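PDB 7D7P: phosphodiesterase from Salpingoeca rosetta, which belongs to the phosphodiesterase family of the HD clan and has an all-helical fold that here holds a zinc ion and a magnesium ion. Local coordinates for residues Ala220-Lys225 with Leu255-Asp260; Glu231-Gly236 with His324-Gln329; Val113-Thr118 with Leu144-Asp149. All blocks are in the same frame, centred on the assembly; numbering follows the deposited sequence.

Interaction 1 of 3, residues Ala220-Lys225 with Leu255-Asp260; sequences ATHHTK and LLHTAD. With ZN (zinc ion), chain G.
His222 and His257 join two helices of the all-helical phosphodiesterase domain through their imidazole rings. His222 is the first residue of helix 222-234. His257 lies one turn before the end of helix 245-260, whose last residue, Asp260, is a zinc ligand. The link is a single hydrogen bond between His222 ND1 and His257 NE2, 2.9 Å long and nearly straight at 174°. Either nitrogen could be the donor, so one ring must offer a proton and the other a lone pair. The nitrogens meet near the plane of both rings, edge against edge. The planes are 64° apart and neither ring lies over the other. Both side chains extend away from their own helix: His257 turns CG opposite its backbone nitrogen (chi1 178°), and this carries NE2 across to the first turn of helix 222-234. Trp323 of helix 305-330 meets both rings, that of His257 edge-to-face. The pair is buried, and the bond gives each ring a polar partner there.

Lys225 lies beside the pair. Its CE comes obliquely to the His257 ring, 4.3 Å from CD2. The chain then folds back at its last two torsions, and NZ returns to its own helix start, where it bonds Thr221 O. NZ also bonds Asn216 OD1. Thr224 OG1 reaches the same Thr221 O from the other face of its carbonyl plane, so two side chains grip one carbonyl at the helix start. At the far end of 255-260, Asp260 OD1 binds the zinc ion at 2.3 Å, while Asp260 OD2 accepts a 2.6 Å hydrogen bond from a water that is itself a zinc ligand.

Interaction 2 of 3, residues Glu231-Gly236 with His324-Gln329; sequences EVNRLG and HQQLSQ
Helix 222-234 is pinned near its C-terminal end to helix 305-330 by one asparagine, at the surface of the all-helical domain. Asn233 points toward helix 305-330, and its ND2 gives two hydrogen bonds to Gln326. Asn233 ND2 is 2.7 Å from the side-chain Gln326 OE1. Asn233 ND2 is 3.0 Å from the backbone Gln326 O. The first bond is the straighter, with an N-H...O angle of 163°.

The two bonds use the amide differently. OE1 lies in the plane of the Asn233 amide, but ND2 stands above the carbonyl plane of the Gln326 side chain. The backbone O is modestly tilted from the Asn233 amide plane. The two amide planes are 49° apart. Gln326 does not start out facing Asn233. A bend at chi2 (-56°) brings OE1 round to Asn233. The two oxygens reach ND2 from well-separated directions, one for each of its N-H bonds.

Gln329, one turn further on, supplies the apolar side of the contact. Its CB lies 3.8 Å from Asn233 ND2, and its amide end then leads away. A water is placed to donate to Gln329 O (2.9 Å) and to Asn233 OD1 (3.2 Å), but it has more acceptors in reach than protons, so not every bond can form at once. Leu327, on the inner side of helix 305-330, packs on Met229 of helix 222-234 and Val254 of helix 245-260. Gln326 also touches Leu226 and Glu230.

With both ND2 bonds made to a single residue, the Asn233 amide is fixed in rotation: its nitrogen has to face Gln326, which leaves OD1 turned toward the water and the Gln329 backbone. The polar link between the helices is made by hydrogen bonds between neutral groups, not by charge.

Interaction 3 of 3, residues Val113-Thr118 with Leu144-Asp149; sequences VMVLHT and LSHDLD. With ZN (zinc ion), chain G; MG (magnesium ion), chain H.
Leu116 and Leu144 form the apolar part of this contact, where helix 109-126 passes the end of helix 133-145 beside the metal site of the phosphodiesterase fold. Leu144 CD1 packs on Leu116 CB at 3.9 Å. The same methyl lies 4.2 Å from Val113 CG2, so it sits over one turn of the first helix, against both i and i+3. Leu144 CD2 meets Leu116 CD2 at 4.0 Å. Leu144 has its first torsion (-146°) off the usual staggered values, and its end swings toward helix 109-126.

The second kind of contact is a methyl against a metal-bound ring. Val115 comes from the opposite direction to His146, and its CG2 touches CE1 of the imidazole at 3.5 Å, obliquely to the ring. His146 CG sits between its backbone nitrogen and carbonyl carbon (chi1 83°), which folds the ring back toward Val115. ND1 is bonded to Ala143 O, and NE2 binds the zinc ion at 2.2 Å. Both nitrogens are thus engaged, which fixes how the ring is turned.

Metal binding belongs to 144-149 alone. Asp147 bridges the two ions: OD2 takes the zinc ion at 2.2 Å and OD1 the magnesium ion, also at 2.2 Å. One water is shared by both metals. Another magnesium water donates to His146 O, tying the backbone to the ion's shell. His111 and Asp260 complete the protein ligands of the zinc.

The contact is enclosed by helices on several sides. Leu144 is backed by Trp93 and Leu94 of helix 87-99. Val115 also packs on Leu256 and Ala259 of helix 245-260, and Asp147 touches His179 of helix 174-187.

In the fold
Interactions 1 and 3 meet at the zinc ion, their centres about 14 Å apart. Asp260 OD1 and His146 NE2, 3.2 Å apart, are neighbours because both bind the zinc ion. The side chain of His257 in interaction 1 is about 9 Å from the magnesium ion. Helices 109-126 and 245-260 also pack directly, with Leu256 CD1 3.8 Å from Val115 CG1. Interaction 2 lies further out, its centre about 26 Å from that of interaction 3 and about 14 Å from that of interaction 1. It is tied to interaction 1 by helix 222-234, which both use, and by Thr258 CG2 against His324 CE1 at 3.6 Å. The three therefore run from the metal site outward to the surface.

Interaction 1 of 3, residues Ala220-Lys225 with Leu255-Asp260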
loop_
_atom_site.group_PDB
_atom_site.type_symbol
_atom_site.label_atom_id
_atom_site.label_comp_id
_atom_site.label_asym_id
_atom_site.label_seq_id
_atom_site.Cartn_x
_atom_site.Cartn_y
_atom_site.Cartn_z
ATOM N N ALA A 220 -0.278 13.756 15.620
ATOM C CA ALA A 220 0.959 14.410 15.210
ATOM C C ALA A 220 2.205 13.724 15.757
ATOM O O ALA A 220 3.305 14.004 15.270
ATOM C CB ALA A 220 0.944 15.877 15.650
ATOM N N THR A 221 2.066 12.843 16.746
ATOM C CA THR A 221 3.189 12.092 17.290
ATOM C C THR A 221 3.211 10.642 16.817
ATOM O O THR A 221 3.999 9.843 17.334
ATOM C CB THR A 221 3.166 12.138 18.821
ATOM O OG1 THR A 221 2.071 11.354 19.311
ATOM C CG2 THR A 221 3.014 13.573 19.313
ATOM N N HIS A 222 2.370 10.288 15.841
ATOM C CA HIS A 222 2.314 8.912 15.355
ATOM C C HIS A 222 3.633 8.496 14.709
ATOM O O HIS A 222 4.167 7.419 15.002
ATOM C CB HIS A 222 1.151 8.758 14.371
ATOM C CG HIS A 222 1.152 7.460 13.623
ATOM N ND1 HIS A 222 0.440 6.356 14.045
ATOM C CD2 HIS A 222 1.771 7.090 12.477
ATOM C CE1 HIS A 222 0.624 5.364 13.193
ATOM N NE2 HIS A 222 1.431 5.783 12.233
ATOM N N HIS A 223 4.181 9.347 13.837
ATOM C CA HIS A 223 5.382 8.985 13.088
ATOM C C HIS A 223 6.583 8.791 14.011
ATOM O O HIS A 223 7.392 7.879 13.800
ATOM C CB HIS A 223 5.675 10.054 12.031
ATOM C CG HIS A 223 6.750 9.676 11.058
ATOM N ND1 HIS A 223 6.541 8.798 10.013
ATOM C CD2 HIS A 223 8.045 10.062 10.969
ATOM C CE1 HIS A 223 7.660 8.660 9.326
ATOM N NE2 HIS A 223 8.590 9.415 9.885
ATOM N N THR A 224 6.719 9.633 15.040
ATOM C CA THR A 224 7.858 9.495 15.947
ATOM C C THR A 224 7.828 8.160 16.682
ATOM O O THR A 224 8.869 7.513 16.844
ATOM C CB THR A 224 7.895 10.653 16.947
ATOM O OG1 THR A 224 6.784 10.548 17.848
ATOM C CG2 THR A 224 7.852 11.995 16.229
ATOM N N LYS A 225 6.649 7.727 17.134
ATOM C CA LYS A 225 6.560 6.431 17.796
ATOM C C LYS A 225 6.799 5.291 16.817
ATOM O O LYS A 225 7.386 4.270 17.189
ATOM C CB LYS A 225 5.202 6.275 18.482
ATOM C CG LYS A 225 5.089 7.025 19.800
ATOM C CD LYS A 225 3.800 6.678 20.529
ATOM C CE LYS A 225 2.583 7.197 19.779
ATOM N NZ LYS A 225 2.586 8.683 19.668
ATOM N N LEU A 255 0.532 1.096 23.058
ATOM C CA LEU A 255 -0.662 0.258 23.120
ATOM C C LEU A 255 -1.937 1.093 23.201
ATOM O O LEU A 255 -2.951 0.737 22.588
ATOM C CB LEU A 255 -0.570 -0.702 24.307
ATOM C CG LEU A 255 0.451 -1.834 24.166
ATOM C CD1 LEU A 255 0.502 -2.679 25.431
ATOM C CD2 LEU A 255 0.132 -2.697 22.951
ATOM N N LEU A 256 -1.917 2.196 23.956
ATOM C CA LEU A 256 -3.107 3.041 24.026
ATOM C C LEU A 256 -3.395 3.694 22.680
ATOM O O LEU A 256 -4.560 3.833 22.287
ATOM C CB LEU A 256 -2.956 4.109 25.110
ATOM C CG LEU A 256 -4.197 5.006 25.242
ATOM C CD1 LEU A 256 -5.403 4.188 25.688
ATOM C CD2 LEU A 256 -3.969 6.188 26.180
ATOM N N HIS A 257 -2.348 4.109 21.964
ATOM C CA HIS A 257 -2.538 4.627 20.614
ATOM C C HIS A 257 -3.124 3.558 19.701
ATOM O O HIS A 257 -3.972 3.853 18.849
ATOM C CB HIS A 257 -1.210 5.150 20.062
ATOM C CG HIS A 257 -1.295 5.659 18.657
ATOM N ND1 HIS A 257 -2.178 6.645 18.275
ATOM C CD2 HIS A 257 -0.600 5.324 17.544
ATOM C CE1 HIS A 257 -2.028 6.893 16.986
ATOM N NE2 HIS A 257 -1.076 6.105 16.519
ATOM N N THR A 258 -2.691 2.304 19.875
ATOM C CA THR A 258 -3.272 1.200 19.116
ATOM C C THR A 258 -4.762 1.059 19.401
ATOM O O THR A 258 -5.564 0.886 18.476
ATOM C CB THR A 258 -2.545 -0.107 19.440
ATOM O OG1 THR A 258 -1.141 0.047 19.205
ATOM C CG2 THR A 258 -3.080 -1.248 18.576
ATOM N N ALA A 259 -5.154 1.130 20.677
ATOM C CA ALA A 259 -6.564 0.978 21.020
ATOM C C ALA A 259 -7.390 2.166 20.544
ATOM O O ALA A 259 -8.581 2.010 20.251
ATOM C CB ALA A 259 -6.729 0.790 22.528
ATOM N N ASP A 260 -6.782 3.353 20.465
ATOM C CA ASP A 260 -7.498 4.522 19.967
ATOM C C ASP A 260 -7.928 4.326 18.518
ATOM O O ASP A 260 -9.027 4.737 18.126
ATOM C CB ASP A 260 -6.623 5.769 20.105
ATOM C CG ASP A 260 -7.412 7.056 19.949
ATOM O OD1 ASP A 260 -8.655 7.003 20.026
ATOM O OD2 ASP A 260 -6.790 8.123 19.750
HETATM ZN ZN ZN G . -9.909 8.769 20.686
HETATM O O HOH W 1 -7.913 10.260 20.629
HETATM O O HOH W 2 -10.085 9.426 18.409
#

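Interaction 2 of 3, residues Glu231-Gly236 with His324-Gln329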
loop_
_atom_site.group_PDB
_atom_site.type_symbol
_atom_site.label_atom_id
_atom_site.label_comp_id
_atom_site.label_asym_id
_atom_site.label_seq_id
_atom_site.Cartn_x
_atom_site.Cartn_y
_atom_site.Cartn_z
ATOM N N GLU A 231 13.279 1.085 15.054
ATOM C CA GLU A 231 14.645 0.937 15.545
ATOM C C GLU A 231 14.733 -0.137 16.623
ATOM O O GLU A 231 15.723 -0.874 16.693
ATOM C CB GLU A 231 15.168 2.273 16.072
ATOM C CG GLU A 231 16.670 2.284 16.328
ATOM C CD GLU A 231 17.151 3.575 16.961
ATOM O OE1 GLU A 231 16.676 3.911 18.066
ATOM O OE2 GLU A 231 18.007 4.253 16.356
ATOM N N VAL A 232 13.709 -0.240 17.474
ATOM C CA VAL A 232 13.693 -1.287 18.492
ATOM C C VAL A 232 13.600 -2.661 17.840
ATOM O O VAL A 232 14.262 -3.614 18.271
ATOM C CB VAL A 232 12.541 -1.047 19.485
ATOM C CG1 VAL A 232 12.310 -2.280 20.347
ATOM C CG2 VAL A 232 12.836 0.166 20.357
ATOM N N ASN A 233 12.788 -2.787 16.787
ATOM C CA ASN A 233 12.679 -4.061 16.087
ATOM C C ASN A 233 13.975 -4.425 15.375
ATOM O O ASN A 233 14.302 -5.612 15.256
ATOM C CB ASN A 233 11.519 -4.018 15.091
ATOM C CG ASN A 233 10.166 -4.147 15.766
ATOM O OD1 ASN A 233 10.035 -4.808 16.794
ATOM N ND2 ASN A 233 9.151 -3.515 15.185
ATOM N N ARG A 234 14.723 -3.426 14.895
ATOM C CA ARG A 234 16.004 -3.695 14.250
ATOM C C ARG A 234 17.021 -4.271 15.226
ATOM O O ARG A 234 17.920 -5.014 14.814
ATOM C CB ARG A 234 16.563 -2.418 13.619
ATOM C CG ARG A 234 15.825 -1.935 12.383
ATOM C CD ARG A 234 16.649 -0.897 11.635
ATOM N NE ARG A 234 15.826 -0.065 10.761
ATOM C CZ ARG A 234 15.464 1.182 11.043
ATOM N NH1 ARG A 234 15.856 1.748 12.177
ATOM N NH2 ARG A 234 14.713 1.866 10.190
ATOM N N LEU A 235 16.905 -3.941 16.512
ATOM C CA LEU A 235 17.850 -4.384 17.527
ATOM C C LEU A 235 17.386 -5.643 18.253
ATOM O O LEU A 235 17.880 -5.940 19.345
ATOM C CB LEU A 235 18.109 -3.258 18.529
ATOM C CG LEU A 235 18.673 -1.963 17.941
ATOM C CD1 LEU A 235 18.807 -0.896 19.015
ATOM C CD2 LEU A 235 20.012 -2.221 17.267
ATOM N N GLY A 236 16.445 -6.387 17.671
ATOM C CA GLY A 236 15.977 -7.630 18.235
ATOM C C GLY A 236 14.673 -7.532 19.001
ATOM O O GLY A 236 14.000 -8.553 19.183
ATOM N N HIS A 324 0.802 -1.625 12.571
ATOM C CA HIS A 324 0.608 -2.966 13.110
ATOM C C HIS A 324 1.647 -3.956 12.603
ATOM O O HIS A 324 1.874 -4.980 13.257
ATOM C CB HIS A 324 -0.800 -3.463 12.784
ATOM C CG HIS A 324 -1.847 -2.957 13.726
ATOM N ND1 HIS A 324 -2.318 -3.702 14.786
ATOM C CD2 HIS A 324 -2.509 -1.776 13.776
ATOM C CE1 HIS A 324 -3.228 -3.006 15.443
ATOM N NE2 HIS A 324 -3.363 -1.832 14.850
ATOM N N GLN A 325 2.274 -3.685 11.456
ATOM C CA GLN A 325 3.391 -4.516 11.022
ATOM C C GLN A 325 4.568 -4.392 11.980
ATOM O O GLN A 325 5.234 -5.386 12.291
ATOM C CB GLN A 325 3.807 -4.140 9.599
ATOM C CG GLN A 325 2.881 -4.687 8.524
ATOM C CD GLN A 325 3.248 -4.205 7.135
ATOM O OE1 GLN A 325 3.678 -3.067 6.954
ATOM N NE2 GLN A 325 3.076 -5.072 6.142
ATOM N N GLN A 326 4.837 -3.179 12.469
ATOM C CA GLN A 326 5.874 -3.015 13.482
ATOM C C GLN A 326 5.412 -3.545 14.834
ATOM O O GLN A 326 6.206 -4.127 15.583
ATOM C CB GLN A 326 6.279 -1.546 13.590
ATOM C CG GLN A 326 7.006 -1.026 12.365
ATOM C CD GLN A 326 8.236 -1.847 12.040
ATOM O OE1 GLN A 326 9.069 -2.108 12.908
ATOM N NE2 GLN A 326 8.352 -2.266 10.786
ATOM N N LEU A 327 4.131 -3.355 15.162
ATOM C CA LEU A 327 3.620 -3.843 16.439
ATOM C C LEU A 327 3.635 -5.367 16.492
ATOM O O LEU A 327 4.010 -5.952 17.516
ATOM C CB LEU A 327 2.209 -3.309 16.679
ATOM C CG LEU A 327 1.584 -3.618 18.042
ATOM C CD1 LEU A 327 2.365 -2.941 19.160
ATOM C CD2 LEU A 327 0.120 -3.197 18.074
ATOM N N SER A 328 3.237 -6.025 15.400
ATOM C CA SER A 328 3.248 -7.484 15.366
ATOM C C SER A 328 4.659 -8.057 15.376
ATOM O O SER A 328 4.841 -9.210 15.776
ATOM C CB SER A 328 2.496 -7.994 14.134
ATOM O OG SER A 328 1.128 -7.630 14.187
ATOM N N GLN A 329 5.658 -7.288 14.939
ATOM C CA GLN A 329 7.031 -7.775 14.988
ATOM C C GLN A 329 7.599 -7.722 16.400
ATOM O O GLN A 329 8.422 -8.572 16.765
ATOM C CB GLN A 329 7.913 -6.970 14.031
ATOM C CG GLN A 329 9.277 -7.595 13.771
ATOM C CD GLN A 329 9.204 -8.821 12.878
ATOM O OE1 GLN A 329 8.229 -9.019 12.151
ATOM N NE2 GLN A 329 10.237 -9.653 12.930
HETATM O O HOH W 3 10.980 -7.680 17.812
#

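Interaction 3 of 3, residues Val113-Thr118 with Leu144-Asp149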
loop_
_atom_site.group_PDB
_atom_site.type_symbol
_atom_site.label_atom_id
_atom_site.label_comp_id
_atom_site.label_asym_id
_atom_site.label_seq_id
_atom_site.Cartn_x
_atom_site.Cartn_y
_atom_site.Cartn_z
ATOM N N VAL A 113 -15.501 4.004 25.746
ATOM C CA VAL A 113 -15.638 2.627 26.217
ATOM C C VAL A 113 -14.952 1.663 25.257
ATOM O O VAL A 113 -14.343 0.673 25.680
ATOM C CB VAL A 113 -17.125 2.275 26.412
ATOM C CG1 VAL A 113 -17.280 0.835 26.892
ATOM C CG2 VAL A 113 -17.771 3.242 27.391
ATOM N N MET A 114 -15.036 1.942 23.952
ATOM C CA MET A 114 -14.336 1.125 22.963
ATOM C C MET A 114 -12.831 1.126 23.204
ATOM O O MET A 114 -12.174 0.086 23.084
ATOM C CB MET A 114 -14.644 1.633 21.553
ATOM C CG MET A 114 -16.016 1.243 21.032
ATOM S SD MET A 114 -16.075 -0.484 20.530
ATOM C CE MET A 114 -15.529 -0.376 18.824
ATOM N N VAL A 115 -12.265 2.286 23.537
ATOM C CA VAL A 115 -10.827 2.359 23.769
ATOM C C VAL A 115 -10.467 1.705 25.097
ATOM O O VAL A 115 -9.416 1.065 25.225
ATOM C CB VAL A 115 -10.353 3.823 23.694
ATOM C CG1 VAL A 115 -8.879 3.943 24.069
ATOM C CG2 VAL A 115 -10.588 4.367 22.298
ATOM N N LEU A 116 -11.336 1.840 26.102
ATOM C CA LEU A 116 -11.110 1.149 27.366
ATOM C C LEU A 116 -11.119 -0.363 27.170
ATOM O O LEU A 116 -10.221 -1.068 27.644
ATOM C CB LEU A 116 -12.163 1.561 28.397
ATOM C CG LEU A 116 -12.204 0.659 29.637
ATOM C CD1 LEU A 116 -10.930 0.807 30.455
ATOM C CD2 LEU A 116 -13.429 0.938 30.495
ATOM N N HIS A 117 -12.129 -0.877 26.465
ATOM C CA HIS A 117 -12.238 -2.320 26.277
ATOM C C HIS A 117 -11.102 -2.859 25.416
ATOM O O HIS A 117 -10.560 -3.935 25.697
ATOM C CB HIS A 117 -13.592 -2.670 25.660
ATOM C CG HIS A 117 -13.837 -4.141 25.543
ATOM N ND1 HIS A 117 -13.479 -4.869 24.429
ATOM C CD2 HIS A 117 -14.400 -5.022 26.404
ATOM C CE1 HIS A 117 -13.812 -6.136 24.608
ATOM N NE2 HIS A 117 -14.373 -6.255 25.798
ATOM N N THR A 118 -10.731 -2.129 24.363
ATOM C CA THR A 118 -9.634 -2.572 23.507
ATOM C C THR A 118 -8.304 -2.526 24.250
ATOM O O THR A 118 -7.437 -3.381 24.034
ATOM C CB THR A 118 -9.581 -1.713 22.242
ATOM O OG1 THR A 118 -10.874 -1.703 21.621
ATOM C CG2 THR A 118 -8.549 -2.254 21.257
ATOM N N LEU A 144 -10.349 5.644 29.257
ATOM C CA LEU A 144 -11.706 6.173 29.348
ATOM C C LEU A 144 -11.727 7.695 29.297
ATOM O O LEU A 144 -12.727 8.286 28.874
ATOM C CB LEU A 144 -12.366 5.677 30.633
ATOM C CG LEU A 144 -13.866 5.394 30.632
ATOM C CD1 LEU A 144 -14.307 4.659 29.377
ATOM C CD2 LEU A 144 -14.201 4.582 31.864
ATOM N N SER A 145 -10.638 8.341 29.707
ATOM C CA SER A 145 -10.561 9.791 29.814
ATOM C C SER A 145 -9.878 10.450 28.622
ATOM O O SER A 145 -9.754 11.678 28.601
ATOM C CB SER A 145 -9.807 10.176 31.093
ATOM O OG SER A 145 -10.408 9.613 32.246
ATOM N N HIS A 146 -9.440 9.671 27.630
ATOM C CA HIS A 146 -8.485 10.183 26.650
ATOM C C HIS A 146 -9.083 11.206 25.690
ATOM O O HIS A 146 -8.323 11.923 25.033
ATOM C CB HIS A 146 -7.878 9.027 25.855
ATOM C CG HIS A 146 -8.730 8.570 24.715
ATOM N ND1 HIS A 146 -9.820 7.745 24.885
ATOM C CD2 HIS A 146 -8.658 8.831 23.389
ATOM C CE1 HIS A 146 -10.380 7.512 23.712
ATOM N NE2 HIS A 146 -9.693 8.159 22.788
ATOM N N ASP A 147 -10.411 11.292 25.582
ATOM C CA ASP A 147 -11.045 12.221 24.652
ATOM C C ASP A 147 -12.087 13.091 25.345
ATOM O O ASP A 147 -13.073 13.491 24.724
ATOM C CB ASP A 147 -11.680 11.473 23.478
ATOM C CG ASP A 147 -10.777 11.419 22.260
ATOM O OD1 ASP A 147 -9.852 12.253 22.157
ATOM O OD2 ASP A 147 -10.996 10.541 21.399
ATOM N N LEU A 148 -11.879 13.394 26.627
ATOM C CA LEU A 148 -12.870 14.131 27.405
ATOM C C LEU A 148 -13.166 15.496 26.789
ATOM O O LEU A 148 -12.249 16.244 26.436
ATOM C CB LEU A 148 -12.382 14.306 28.841
ATOM C CG LEU A 148 -12.588 13.135 29.802
ATOM C CD1 LEU A 148 -11.641 13.269 30.979
ATOM C CD2 LEU A 148 -14.031 13.080 30.279
ATOM N N ASP A 149 -14.460 15.810 26.667
ATOM C CA ASP A 149 -14.940 17.110 26.192
ATOM C C ASP A 149 -14.501 17.400 24.758
ATOM O O ASP A 149 -14.334 18.558 24.367
ATOM C CB ASP A 149 -14.507 18.242 27.131
ATOM C CG ASP A 149 -15.289 19.525 26.906
ATOM O OD1 ASP A 149 -16.511 19.448 26.653
ATOM O OD2 ASP A 149 -14.676 20.612 26.978
HETATM ZN ZN ZN G . -9.909 8.769 20.686
HETATM MG MG MG H . -8.139 12.283 20.836
HETATM O O HOH W 4 -6.825 12.054 22.620
HETATM O O HOH W 5 -9.363 12.195 18.934
HETATM O O HOH W 1 -7.913 10.260 20.629
HETATM O O HOH W 2 -10.085 9.426 18.409
HETATM O O HOH W 6 -8.230 14.315 20.670
#